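Nonsense-mediated mRNA decay protein 2 (Saccharomyces cerevisiae, PDB 4LUN) acts in nonsense-mediated decay of mRNAs containing premature stop codons and interacts through its C-terminus, outside this N-terminal MIF4G domain, with UPF1. Local coordinates at residues S185-I190 with G233-L238; G198-I203 with K240-A245; A206-F211 with I297-F302; T251-K256 with D283-I288. All blocks are in the same frame, centred on the assembly; numbering follows the deposited sequence.

Contact 1: S185-I190 with G233-L238; sequences SILREI and GALQSL
L238 lays its CD2 methyl over the base of L187. CD2 stands 3.6 Å from L187 CB. The two leucines join helix 182-190 to the start of the long helix 231-271, inside the HEAT-repeat MIF4G domain. The two helix segments run nearly parallel. Their axes are 10.8 Å apart and 14° from alignment. The leucines fill the space between them.

L238 reaches across because its CG is anti to the backbone N (chi1 -179°). The two methyls then divide the work. CD2 also lies 3.9 Å from R188 N, against the backbone of the opposite helix. CD1 lies beside the arginine chain.

L187 makes a second apolar contact about one turn earlier on the partner helix. Its CD1 meets CD2 of L235 at 3.8 Å. The two side chains cross at about a right angle and touch through these methyls. L187 also packs on L144 of helix 130-152 and on F207 of helix 201-210. It is therefore buried among several helices. F184, from the same helix as L187, adds an aromatic surface against A234 and L238.

R188 marks the exposed margin. Its chain bends at chi2 and chi3. The aliphatic part approaches L238, with R188 CD 4.2 Å from L238 CD1.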
loop_
_atom_site.group_PDB
_atom_site.type_symbol
_atom_site.label_atom_id
_atom_site.label_comp_id
_atom_site.label_asym_id
_atom_site.label_seq_id
_atom_site.Cartn_x
_atom_site.Cartn_y
_atom_site.Cartn_z
ATOM N N SER A 185 6.147 -9.401 -0.799
ATOM C CA SER A 185 7.416 -8.748 -1.122
ATOM C C SER A 185 7.354 -7.258 -0.841
ATOM O O SER A 185 8.266 -6.685 -0.225
ATOM C CB SER A 185 7.825 -9.003 -2.574
ATOM O OG SER A 185 8.093 -10.382 -2.781
ATOM N N ILE A 186 6.266 -6.637 -1.273
ATOM C CA ILE A 186 6.058 -5.205 -1.024
ATOM C C ILE A 186 5.984 -4.891 0.478
ATOM O O ILE A 186 6.629 -3.951 0.979
ATOM C CB ILE A 186 4.769 -4.752 -1.727
ATOM C CG1 ILE A 186 4.972 -4.783 -3.239
ATOM C CG2 ILE A 186 4.352 -3.325 -1.297
ATOM C CD1 ILE A 186 3.665 -4.690 -4.022
ATOM N N LEU A 187 5.180 -5.647 1.211
ATOM C CA LEU A 187 5.022 -5.356 2.634
ATOM C C LEU A 187 6.296 -5.625 3.428
ATOM O O LEU A 187 6.622 -4.877 4.355
ATOM C CB LEU A 187 3.833 -6.113 3.209
ATOM C CG LEU A 187 2.511 -5.444 2.849
ATOM C CD1 LEU A 187 1.344 -6.433 2.898
ATOM C CD2 LEU A 187 2.302 -4.297 3.833
ATOM N N ARG A 188 7.029 -6.674 3.074
ATOM C CA ARG A 188 8.283 -6.940 3.785
ATOM C C ARG A 188 9.278 -5.789 3.644
ATOM O O ARG A 188 10.066 -5.513 4.565
ATOM C CB ARG A 188 8.931 -8.245 3.323
ATOM C CG ARG A 188 9.989 -8.720 4.313
ATOM C CD ARG A 188 10.077 -10.225 4.373
ATOM N NE ARG A 188 10.891 -10.756 3.289
ATOM C CZ ARG A 188 11.422 -11.973 3.293
ATOM N NH1 ARG A 188 11.229 -12.779 4.328
ATOM N NH2 ARG A 188 12.150 -12.379 2.263
ATOM N N GLU A 189 9.251 -5.129 2.493
ATOM C CA GLU A 189 10.089 -3.954 2.270
ATOM C C GLU A 189 9.598 -2.749 3.084
ATOM O O GLU A 189 10.325 -2.232 3.917
ATOM C CB GLU A 189 10.169 -3.609 0.772
ATOM C CG GLU A 189 10.823 -2.241 0.442
ATOM C CD GLU A 189 12.351 -2.278 0.421
ATOM O OE1 GLU A 189 12.931 -3.300 0.848
ATOM O OE2 GLU A 189 12.972 -1.282 -0.036
ATOM N N ILE A 190 8.365 -2.313 2.846
ATOM C CA ILE A 190 7.905 -1.042 3.413
ATOM C C ILE A 190 7.701 -1.067 4.934
ATOM O O ILE A 190 7.815 -0.038 5.594
ATOM C CB ILE A 190 6.661 -0.491 2.669
ATOM C CG1 ILE A 190 5.430 -1.389 2.888
ATOM C CG2 ILE A 190 6.981 -0.300 1.168
ATOM C CD1 ILE A 190 4.211 -0.927 2.068
ATOM N N GLY A 233 -1.457 -17.307 3.691
ATOM C CA GLY A 233 -0.485 -17.897 4.594
ATOM C C GLY A 233 0.770 -17.057 4.753
ATOM O O GLY A 233 1.295 -16.911 5.859
ATOM N N ALA A 234 1.250 -16.507 3.645
ATOM C CA ALA A 234 2.467 -15.696 3.650
ATOM C C ALA A 234 2.222 -14.418 4.416
ATOM O O ALA A 234 3.048 -13.992 5.217
ATOM C CB ALA A 234 2.897 -15.371 2.224
ATOM N N LEU A 235 1.073 -13.805 4.160
ATOM C CA LEU A 235 0.736 -12.565 4.847
ATOM C C LEU A 235 0.511 -12.770 6.345
ATOM O O LEU A 235 0.872 -11.921 7.167
ATOM C CB LEU A 235 -0.511 -11.928 4.228
ATOM C CG LEU A 235 -0.350 -11.328 2.842
ATOM C CD1 LEU A 235 -1.705 -10.777 2.395
ATOM C CD2 LEU A 235 0.718 -10.221 2.846
ATOM N N GLN A 236 -0.113 -13.881 6.705
ATOM C CA GLN A 236 -0.323 -14.197 8.109
ATOM C C GLN A 236 1.024 -14.373 8.816
ATOM O O GLN A 236 1.214 -13.892 9.927
ATOM C CB GLN A 236 -1.208 -15.445 8.253
ATOM C CG GLN A 236 -2.690 -15.142 8.557
ATOM C CD GLN A 236 -3.620 -15.274 7.350
ATOM O OE1 GLN A 236 -3.668 -14.396 6.479
ATOM N NE2 GLN A 236 -4.383 -16.364 7.308
ATOM N N SER A 237 1.960 -15.049 8.157
ATOM C CA SER A 237 3.293 -15.253 8.730
ATOM C C SER A 237 4.011 -13.924 8.902
ATOM O O SER A 237 4.586 -13.635 9.965
ATOM C CB SER A 237 4.139 -16.159 7.837
ATOM O OG SER A 237 5.490 -16.167 8.280
ATOM N N LEU A 238 3.982 -13.107 7.855
ATOM C CA LEU A 238 4.625 -11.803 7.894
ATOM C C LEU A 238 4.066 -10.918 8.992
ATOM O O LEU A 238 4.818 -10.266 9.725
ATOM C CB LEU A 238 4.450 -11.097 6.548
ATOM C CG LEU A 238 5.067 -9.710 6.370
ATOM C CD1 LEU A 238 6.567 -9.777 6.580
ATOM C CD2 LEU A 238 4.736 -9.172 4.979
#

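Contact 2: G198-I203 with K240-A245; sequences GFTTTI and KNFIDA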
loop_
_atom_site.group_PDB
_atom_site.type_symbol
_atom_site.label_atom_id
_atom_site.label_comp_id
_atom_site.label_asym_id
_atom_site.label_seq_id
_atom_site.Cartn_x
_atom_site.Cartn_y
_atom_site.Cartn_z
ATOM N N GLY A 198 8.452 3.457 14.733
ATOM C CA GLY A 198 7.033 3.165 14.909
ATOM C C GLY A 198 6.092 3.670 13.827
ATOM O O GLY A 198 4.894 3.386 13.868
ATOM N N PHE A 199 6.602 4.426 12.863
ATOM C CA PHE A 199 5.730 4.912 11.794
ATOM C C PHE A 199 5.208 3.788 10.883
ATOM O O PHE A 199 4.081 3.864 10.357
ATOM C CB PHE A 199 6.435 5.994 10.956
ATOM C CG PHE A 199 6.812 7.227 11.737
ATOM C CD1 PHE A 199 5.845 8.131 12.133
ATOM C CD2 PHE A 199 8.136 7.488 12.057
ATOM C CE1 PHE A 199 6.187 9.272 12.845
ATOM C CE2 PHE A 199 8.486 8.637 12.779
ATOM C CZ PHE A 199 7.504 9.517 13.171
ATOM N N THR A 200 6.002 2.741 10.664
ATOM C CA THR A 200 5.523 1.702 9.749
ATOM C C THR A 200 4.459 0.820 10.376
ATOM O O THR A 200 3.769 0.094 9.660
ATOM C CB THR A 200 6.640 0.803 9.184
ATOM O OG1 THR A 200 7.149 -0.035 10.218
ATOM C CG2 THR A 200 7.758 1.649 8.587
ATOM N N THR A 201 4.313 0.864 11.698
ATOM C CA THR A 201 3.263 0.066 12.335
ATOM C C THR A 201 1.896 0.535 11.832
ATOM O O THR A 201 0.950 -0.254 11.777
ATOM C CB THR A 201 3.300 0.103 13.884
ATOM O OG1 THR A 201 3.120 1.445 14.336
ATOM C CG2 THR A 201 4.602 -0.464 14.446
ATOM N N THR A 202 1.784 1.807 11.464
ATOM C CA THR A 202 0.518 2.308 10.929
ATOM C C THR A 202 0.213 1.837 9.502
ATOM O O THR A 202 -0.943 1.852 9.070
ATOM C CB THR A 202 0.392 3.844 11.036
ATOM O OG1 THR A 202 1.204 4.475 10.032
ATOM C CG2 THR A 202 0.819 4.308 12.423
ATOM N N ILE A 203 1.230 1.417 8.755
ATOM C CA ILE A 203 0.983 0.793 7.451
ATOM C C ILE A 203 0.308 -0.558 7.708
ATOM O O ILE A 203 -0.648 -0.952 7.028
ATOM C CB ILE A 203 2.301 0.555 6.682
ATOM C CG1 ILE A 203 3.017 1.861 6.379
ATOM C CG2 ILE A 203 2.040 -0.179 5.373
ATOM C CD1 ILE A 203 4.443 1.628 5.854
ATOM N N LYS A 240 2.239 -11.792 11.726
ATOM C CA LYS A 240 2.470 -12.349 13.062
ATOM C C LYS A 240 3.912 -12.111 13.525
ATOM O O LYS A 240 4.144 -11.799 14.685
ATOM C CB LYS A 240 2.072 -13.829 13.111
ATOM C CG LYS A 240 0.551 -14.019 13.173
ATOM C CD LYS A 240 0.154 -15.485 13.267
ATOM C CE LYS A 240 -1.328 -15.677 12.950
ATOM N NZ LYS A 240 -2.217 -15.154 14.025
ATOM N N ASN A 241 4.875 -12.219 12.612
ATOM C CA ASN A 241 6.237 -11.804 12.941
ATOM C C ASN A 241 6.333 -10.315 13.258
ATOM O O ASN A 241 7.054 -9.912 14.169
ATOM C CB ASN A 241 7.198 -12.139 11.811
ATOM C CG ASN A 241 7.687 -13.566 11.886
ATOM O OD1 ASN A 241 8.500 -13.905 12.747
ATOM N ND2 ASN A 241 7.180 -14.416 10.999
ATOM N N PHE A 242 5.594 -9.512 12.508
ATOM C CA PHE A 242 5.609 -8.066 12.708
ATOM C C PHE A 242 4.970 -7.742 14.045
ATOM O O PHE A 242 5.392 -6.830 14.749
ATOM C CB PHE A 242 4.874 -7.373 11.560
ATOM C CG PHE A 242 5.005 -5.877 11.581
ATOM C CD1 PHE A 242 6.144 -5.255 11.081
ATOM C CD2 PHE A 242 3.989 -5.104 12.091
ATOM C CE1 PHE A 242 6.264 -3.876 11.104
ATOM C CE2 PHE A 242 4.097 -3.720 12.129
ATOM C CZ PHE A 242 5.242 -3.104 11.621
ATOM N N ILE A 243 3.937 -8.489 14.400
ATOM C CA ILE A 243 3.274 -8.268 15.677
ATOM C C ILE A 243 4.194 -8.621 16.850
ATOM O O ILE A 243 4.243 -7.889 17.841
ATOM C CB ILE A 243 1.942 -9.035 15.751
ATOM C CG1 ILE A 243 0.929 -8.417 14.795
ATOM C CG2 ILE A 243 1.392 -9.004 17.180
ATOM C CD1 ILE A 243 -0.331 -9.253 14.653
ATOM N N ASP A 244 4.939 -9.722 16.736
ATOM C CA ASP A 244 5.889 -10.095 17.785
ATOM C C ASP A 244 6.870 -8.947 17.998
ATOM O O ASP A 244 7.193 -8.589 19.128
ATOM C CB ASP A 244 6.676 -11.355 17.384
ATOM C CG ASP A 244 6.035 -12.644 17.874
ATOM O OD1 ASP A 244 5.077 -12.588 18.673
ATOM O OD2 ASP A 244 6.514 -13.730 17.473
ATOM N N ALA A 245 7.338 -8.381 16.893
ATOM C CA ALA A 245 8.317 -7.295 16.927
ATOM C C ALA A 245 7.725 -6.042 17.528
ATOM O O ALA A 245 8.378 -5.350 18.311
ATOM C CB ALA A 245 8.842 -7.008 15.531
#
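F242 sets its ring edge against the turn that carries T200 and T201. The side chain leaves helix 231-271 with CB directed at this turn. CG is anti to the backbone N (chi1 -172°), which sends the ring outward from its helix. CB and CG serve as the stem, and the far end of the ring does the touching. CE1 lies beside T200 OG1. On the other branch, CE2 lies 4.0 Å from T201 CG2. The tip atom CZ sits between the two threonines. It is 3.8 Å from T201 CA and 3.9 Å from T200 OG1. Both of these atoms lie near the ring plane, so the backbone and hydroxyl meet the edge of the ring.

The threonine hydroxyls find their polar partners elsewhere. T200 OG1 is hydrogen-bonded to the carbonyl O of L191. T201 OG1 donates to G198 O at 2.7 Å, with the donor tilted 23° from the carbonyl plane. This bond closes the turn and helps hold the T201 methyl beside the ring. T201 OG1 also has a hydrogen bond with S295 OG. Next in the chain, T202 OG1 and T202 N both donate to F199 O.

The three touching residues are buried in the MIF4G domain. F195 meets the F242 ring with the planes at about 75°, and L191 also touches F242. Helix 277-303 packs F292 on T201. The F242 edge thus joins helix 231-271 to the approach to helix 201-210, in a wholly helical setting.

Contact 3: A206-F211 with I297-F302; sequences AFIKKF and ITLGEF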
loop_
_atom_site.group_PDB
_atom_site.type_symbol
_atom_site.label_atom_id
_atom_site.label_comp_id
_atom_site.label_asym_id
_atom_site.label_seq_id
_atom_site.Cartn_x
_atom_site.Cartn_y
_atom_site.Cartn_z
ATOM N N ALA A 206 -3.339 -0.035 8.961
ATOM C CA ALA A 206 -4.177 0.455 7.874
ATOM C C ALA A 206 -4.477 -0.656 6.891
ATOM O O ALA A 206 -5.570 -0.716 6.328
ATOM C CB ALA A 206 -3.510 1.626 7.153
ATOM N N PHE A 207 -3.498 -1.528 6.662
ATOM C CA PHE A 207 -3.668 -2.575 5.661
ATOM C C PHE A 207 -4.647 -3.648 6.120
ATOM O O PHE A 207 -5.517 -4.071 5.360
ATOM C CB PHE A 207 -2.318 -3.202 5.284
ATOM C CG PHE A 207 -2.389 -4.112 4.082
ATOM C CD1 PHE A 207 -2.468 -3.589 2.800
ATOM C CD2 PHE A 207 -2.370 -5.482 4.239
ATOM C CE1 PHE A 207 -2.533 -4.419 1.694
ATOM C CE2 PHE A 207 -2.432 -6.327 3.141
ATOM C CZ PHE A 207 -2.518 -5.792 1.862
ATOM N N ILE A 208 -4.533 -4.078 7.368
ATOM C CA ILE A 208 -5.434 -5.123 7.851
ATOM C C ILE A 208 -6.871 -4.620 7.948
ATOM O O ILE A 208 -7.802 -5.388 7.739
ATOM C CB ILE A 208 -5.000 -5.718 9.214
ATOM C CG1 ILE A 208 -5.102 -4.684 10.346
ATOM C CG2 ILE A 208 -3.597 -6.320 9.119
ATOM C CD1 ILE A 208 -4.613 -5.217 11.678
ATOM N N LYS A 209 -7.054 -3.338 8.254
ATOM C CA LYS A 209 -8.407 -2.793 8.391
ATOM C C LYS A 209 -9.130 -2.767 7.056
ATOM O O LYS A 209 -10.328 -3.034 6.983
ATOM C CB LYS A 209 -8.373 -1.374 8.969
ATOM C CG LYS A 209 -8.095 -1.292 10.458
ATOM C CD LYS A 209 -7.814 0.164 10.848
ATOM C CE LYS A 209 -7.437 0.294 12.309
ATOM N NZ LYS A 209 -6.861 1.640 12.604
ATOM N N LYS A 210 -8.405 -2.421 5.997
ATOM C CA LYS A 210 -8.999 -2.282 4.679
ATOM C C LYS A 210 -9.086 -3.598 3.913
ATOM O O LYS A 210 -9.954 -3.757 3.052
ATOM C CB LYS A 210 -8.230 -1.235 3.862
ATOM C CG LYS A 210 -8.948 -0.774 2.600
ATOM C CD LYS A 210 -8.621 0.674 2.267
ATOM C CE LYS A 210 -9.298 1.650 3.230
ATOM N NZ LYS A 210 -10.787 1.618 3.085
ATOM N N PHE A 211 -8.195 -4.540 4.218
ATOM C CA PHE A 211 -8.143 -5.787 3.461
ATOM C C PHE A 211 -8.240 -7.020 4.347
ATOM O O PHE A 211 -7.529 -8.004 4.152
ATOM C CB PHE A 211 -6.888 -5.817 2.580
ATOM C CG PHE A 211 -6.820 -4.670 1.610
ATOM C CD1 PHE A 211 -7.621 -4.656 0.479
ATOM C CD2 PHE A 211 -5.983 -3.589 1.842
ATOM C CE1 PHE A 211 -7.568 -3.595 -0.422
ATOM C CE2 PHE A 211 -5.925 -2.529 0.961
ATOM C CZ PHE A 211 -6.719 -2.520 -0.176
ATOM N N ILE A 297 -2.310 -2.236 20.297
ATOM C CA ILE A 297 -3.693 -2.445 20.715
ATOM C C ILE A 297 -4.561 -2.823 19.518
ATOM O O ILE A 297 -5.353 -3.765 19.581
ATOM C CB ILE A 297 -4.244 -1.206 21.451
ATOM C CG1 ILE A 297 -3.629 -1.138 22.859
ATOM C CG2 ILE A 297 -5.769 -1.251 21.517
ATOM C CD1 ILE A 297 -3.931 0.128 23.589
ATOM N N THR A 298 -4.374 -2.107 18.419
ATOM C CA THR A 298 -5.135 -2.356 17.202
ATOM C C THR A 298 -4.828 -3.736 16.633
ATOM O O THR A 298 -5.738 -4.485 16.236
ATOM C CB THR A 298 -4.827 -1.278 16.157
ATOM O OG1 THR A 298 -5.274 -0.001 16.646
ATOM C CG2 THR A 298 -5.526 -1.586 14.830
ATOM N N LEU A 299 -3.543 -4.083 16.583
ATOM C CA LEU A 299 -3.152 -5.388 16.042
ATOM C C LEU A 299 -3.698 -6.498 16.922
ATOM O O LEU A 299 -4.192 -7.520 16.427
ATOM C CB LEU A 299 -1.629 -5.496 15.912
ATOM C CG LEU A 299 -1.030 -4.613 14.817
ATOM C CD1 LEU A 299 0.473 -4.414 15.014
ATOM C CD2 LEU A 299 -1.320 -5.195 13.444
ATOM N N GLY A 300 -3.612 -6.295 18.234
ATOM C CA GLY A 300 -4.117 -7.275 19.172
ATOM C C GLY A 300 -5.612 -7.472 19.057
ATOM O O GLY A 300 -6.088 -8.605 19.098
ATOM N N GLU A 301 -6.354 -6.382 18.919
ATOM C CA GLU A 301 -7.802 -6.474 18.759
ATOM C C GLU A 301 -8.160 -7.260 17.502
ATOM O O GLU A 301 -8.984 -8.170 17.548
ATOM C CB GLU A 301 -8.431 -5.083 18.685
ATOM C CG GLU A 301 -8.566 -4.386 20.037
ATOM C CD GLU A 301 -9.023 -2.939 19.924
ATOM O OE1 GLU A 301 -9.315 -2.327 20.976
ATOM O OE2 GLU A 301 -9.084 -2.412 18.790
ATOM N N PHE A 302 -7.521 -6.912 16.390
ATOM C CA PHE A 302 -7.824 -7.533 15.102
ATOM C C PHE A 302 -7.563 -9.034 15.123
ATOM O O PHE A 302 -8.410 -9.835 14.701
ATOM C CB PHE A 302 -7.014 -6.874 13.977
ATOM C CG PHE A 302 -7.401 -7.350 12.602
ATOM C CD1 PHE A 302 -8.325 -6.642 11.848
ATOM C CD2 PHE A 302 -6.856 -8.506 12.075
ATOM C CE1 PHE A 302 -8.686 -7.081 10.584
ATOM C CE2 PHE A 302 -7.217 -8.947 10.813
ATOM C CZ PHE A 302 -8.133 -8.235 10.076
#
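I208 lies over one face of the F302 ring. This CH-pi contact joins helices 201-210 and 277-303 of the all-helical HEAT-repeat fold. I208 CB is 4.1 Å from the ring centroid and only 8° off the ring normal. The isoleucine and phenylalanine side chains run past each other in opposite directions. The segments themselves cross at 31°, with axes 10.8 Å apart.

Further apolar contacts come from the end of I208. CG1 lies between the backbone N and the carbonyl carbon (chi1 66°), and CD1 is anti to CA. Together these turns place the CD1 methyl against the root of the ring, 3.6 Å from F302 CG. It also meets CD2 of L299 at 3.7 Å. F215 packs on both I208 and F302, and R216 makes a cation-pi contact with F302.

At the exposed side, K209 contributes aliphatic packing. Its extended chain carries CE to 3.7 Å from T298 CG2. T298 OG1 bonds instead to the carbonyl O of T294 in its own helix.

Backbone also meets the aromatic group: I208 O lies 3.4 Å from F302 CE1.

Contact 4: T251-K256 with D283-I288; sequences TELHKK and DKLLPI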
loop_
_atom_site.group_PDB
_atom_site.type_symbol
_atom_site.label_atom_id
_atom_site.label_comp_id
_atom_site.label_asym_id
_atom_site.label_seq_id
_atom_site.Cartn_x
_atom_site.Cartn_y
_atom_site.Cartn_z
ATOM N N THR A 251 6.927 -3.145 24.637
ATOM C CA THR A 251 7.298 -3.533 25.994
ATOM C C THR A 251 8.591 -2.856 26.419
ATOM O O THR A 251 8.708 -2.386 27.544
ATOM C CB THR A 251 7.461 -5.051 26.075
ATOM O OG1 THR A 251 6.171 -5.652 25.908
ATOM C CG2 THR A 251 8.037 -5.467 27.417
ATOM N N GLU A 252 9.564 -2.815 25.517
ATOM C CA GLU A 252 10.838 -2.147 25.799
ATOM C C GLU A 252 10.626 -0.667 26.106
ATOM O O GLU A 252 11.176 -0.111 27.080
ATOM C CB GLU A 252 11.769 -2.270 24.587
ATOM C CG GLU A 252 13.103 -1.536 24.772
ATOM C CD GLU A 252 13.912 -1.404 23.480
ATOM O OE1 GLU A 252 13.357 -1.637 22.384
ATOM O OE2 GLU A 252 15.107 -1.045 23.564
ATOM N N LEU A 253 9.811 -0.030 25.277
ATOM C CA LEU A 253 9.538 1.397 25.434
ATOM C C LEU A 253 8.737 1.655 26.696
ATOM O O LEU A 253 8.974 2.645 27.372
ATOM C CB LEU A 253 8.804 1.964 24.217
ATOM C CG LEU A 253 9.707 2.071 22.987
ATOM C CD1 LEU A 253 8.886 2.311 21.733
ATOM C CD2 LEU A 253 10.682 3.212 23.191
ATOM N N HIS A 254 7.811 0.755 27.004
ATOM C CA HIS A 254 6.968 0.870 28.190
ATOM C C HIS A 254 7.823 0.897 29.452
ATOM O O HIS A 254 7.633 1.733 30.348
ATOM C CB HIS A 254 5.999 -0.321 28.232
ATOM C CG HIS A 254 5.222 -0.425 29.500
ATOM N ND1 HIS A 254 5.515 -1.335 30.491
ATOM C CD2 HIS A 254 4.154 0.285 29.950
ATOM C CE1 HIS A 254 4.668 -1.186 31.493
ATOM N NE2 HIS A 254 3.827 -0.208 31.182
ATOM N N LYS A 255 8.781 -0.022 29.516
ATOM C CA LYS A 255 9.694 -0.082 30.650
ATOM C C LYS A 255 10.520 1.195 30.767
ATOM O O LYS A 255 10.700 1.716 31.876
ATOM C CB LYS A 255 10.610 -1.303 30.526
ATOM C CG LYS A 255 9.896 -2.599 30.831
ATOM C CD LYS A 255 10.787 -3.813 30.577
ATOM C CE LYS A 255 9.985 -5.106 30.684
ATOM N NZ LYS A 255 10.531 -6.152 29.768
ATOM N N LYS A 256 11.010 1.702 29.636
ATOM C CA LYS A 256 11.802 2.940 29.643
ATOM C C LYS A 256 10.997 4.180 30.022
ATOM O O LYS A 256 11.463 5.005 30.817
ATOM C CB LYS A 256 12.466 3.192 28.286
ATOM C CG LYS A 256 13.546 2.200 27.893
ATOM C CD LYS A 256 14.180 2.619 26.560
ATOM C CE LYS A 256 15.233 1.616 26.097
ATOM N NZ LYS A 256 15.373 1.593 24.608
ATOM N N ASP A 283 10.354 12.897 27.290
ATOM C CA ASP A 283 9.647 13.636 26.241
ATOM C C ASP A 283 10.025 13.167 24.830
ATOM O O ASP A 283 9.191 13.164 23.925
ATOM C CB ASP A 283 9.890 15.143 26.383
ATOM C CG ASP A 283 9.023 15.783 27.454
ATOM O OD1 ASP A 283 8.135 15.097 28.001
ATOM O OD2 ASP A 283 9.216 16.986 27.743
ATOM N N LYS A 284 11.274 12.751 24.659
ATOM C CA LYS A 284 11.743 12.216 23.381
ATOM C C LYS A 284 11.219 10.816 23.079
ATOM O O LYS A 284 11.012 10.467 21.919
ATOM C CB LYS A 284 13.274 12.185 23.338
ATOM C CG LYS A 284 13.934 13.552 23.329
ATOM C CD LYS A 284 15.443 13.418 23.140
ATOM C CE LYS A 284 16.143 14.769 23.186
ATOM N NZ LYS A 284 16.673 15.074 24.542
ATOM N N LEU A 285 11.021 10.007 24.117
ATOM C CA LEU A 285 10.592 8.628 23.931
ATOM C C LEU A 285 9.083 8.463 23.873
ATOM O O LEU A 285 8.583 7.542 23.229
ATOM C CB LEU A 285 11.132 7.745 25.054
ATOM C CG LEU A 285 12.592 7.327 24.954
ATOM C CD1 LEU A 285 12.957 6.489 26.172
ATOM C CD2 LEU A 285 12.824 6.545 23.658
ATOM N N LEU A 286 8.359 9.336 24.565
ATOM C CA LEU A 286 6.912 9.149 24.710
ATOM C C LEU A 286 6.134 9.029 23.387
ATOM O O LEU A 286 5.313 8.112 23.238
ATOM C CB LEU A 286 6.303 10.227 25.622
ATOM C CG LEU A 286 4.796 10.082 25.875
ATOM C CD1 LEU A 286 4.466 8.810 26.634
ATOM C CD2 LEU A 286 4.224 11.289 26.595
ATOM N N PRO A 287 6.394 9.922 22.411
ATOM C CA PRO A 287 5.657 9.789 21.148
ATOM C C PRO A 287 5.930 8.462 20.444
ATOM O O PRO A 287 5.039 7.931 19.778
ATOM C CB PRO A 287 6.203 10.949 20.300
ATOM C CG PRO A 287 6.740 11.911 21.263
ATOM C CD PRO A 287 7.286 11.095 22.391
ATOM N N ILE A 288 7.141 7.930 20.583
ATOM C CA ILE A 288 7.457 6.637 19.984
ATOM C C ILE A 288 6.682 5.560 20.721
ATOM O O ILE A 288 6.120 4.654 20.104
ATOM C CB ILE A 288 8.952 6.318 20.086
ATOM C CG1 ILE A 288 9.780 7.487 19.543
ATOM C CG2 ILE A 288 9.268 5.047 19.338
ATOM C CD1 ILE A 288 11.275 7.313 19.741
#
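L253 spreads its two methyls between L285 and I288. CD1 points to I288 CG2 at 3.7 Å, and these side chains cross at about a right angle. CD2 meets L285 CD2 at 4.0 Å, where the two leucines approach at a slant. L285 thus lies against both L253 and K256, one turn apart on the facing helix. Its other methyl, CD1, rests 3.9 Å from K256 CB. The lysine runs across L285 at about a right angle.

K256 CG lies anti to the carbonyl carbon (chi1 -67°), and the extended chain runs back along its helix to E252. There NZ forms a salt bridge of 2.8 Å with E252 OE2, 57° out of the carboxylate plane. R249 is a second partner, through OE1.

The segments run in broadly opposite directions, with 146° between them and axes 9.9 Å apart. Helix 277-303 is kinked here, where N of P287 and I288 lack a bond to the turn before. With helix 231-271 it forms a helical hairpin. The contact centre lies about 27 Å from the chain centre. F289 and F292 of helix 277-303 pack round L253, and V257 and L260 of helix 231-271 flank L285.

How the contacts relate
In contact 2 the touching residues are all buried, while contacts 1, 3 and 4 combine buried residues with more exposed ones. Helix 231-271 serves contacts 1, 2 and 4. Helix 201-210 links contacts 2 and 3, and helix 277-303 links contacts 3 and 4. The first three lie close together, with centres 10 to 14 Å apart, and touch one another. F207 next to L187 joins contact 1 to contact 3, and I243 against L299 joins contact 2 to contact 3. Contact 4 stands farther out. Buried contact 2 sets a ring edge beside bonded threonines. Contacts 1 and 3 add aliphatic parts of R188 and K209 at their exposed margins. Contact 4 has a salt bridge within one helix at its more exposed edge.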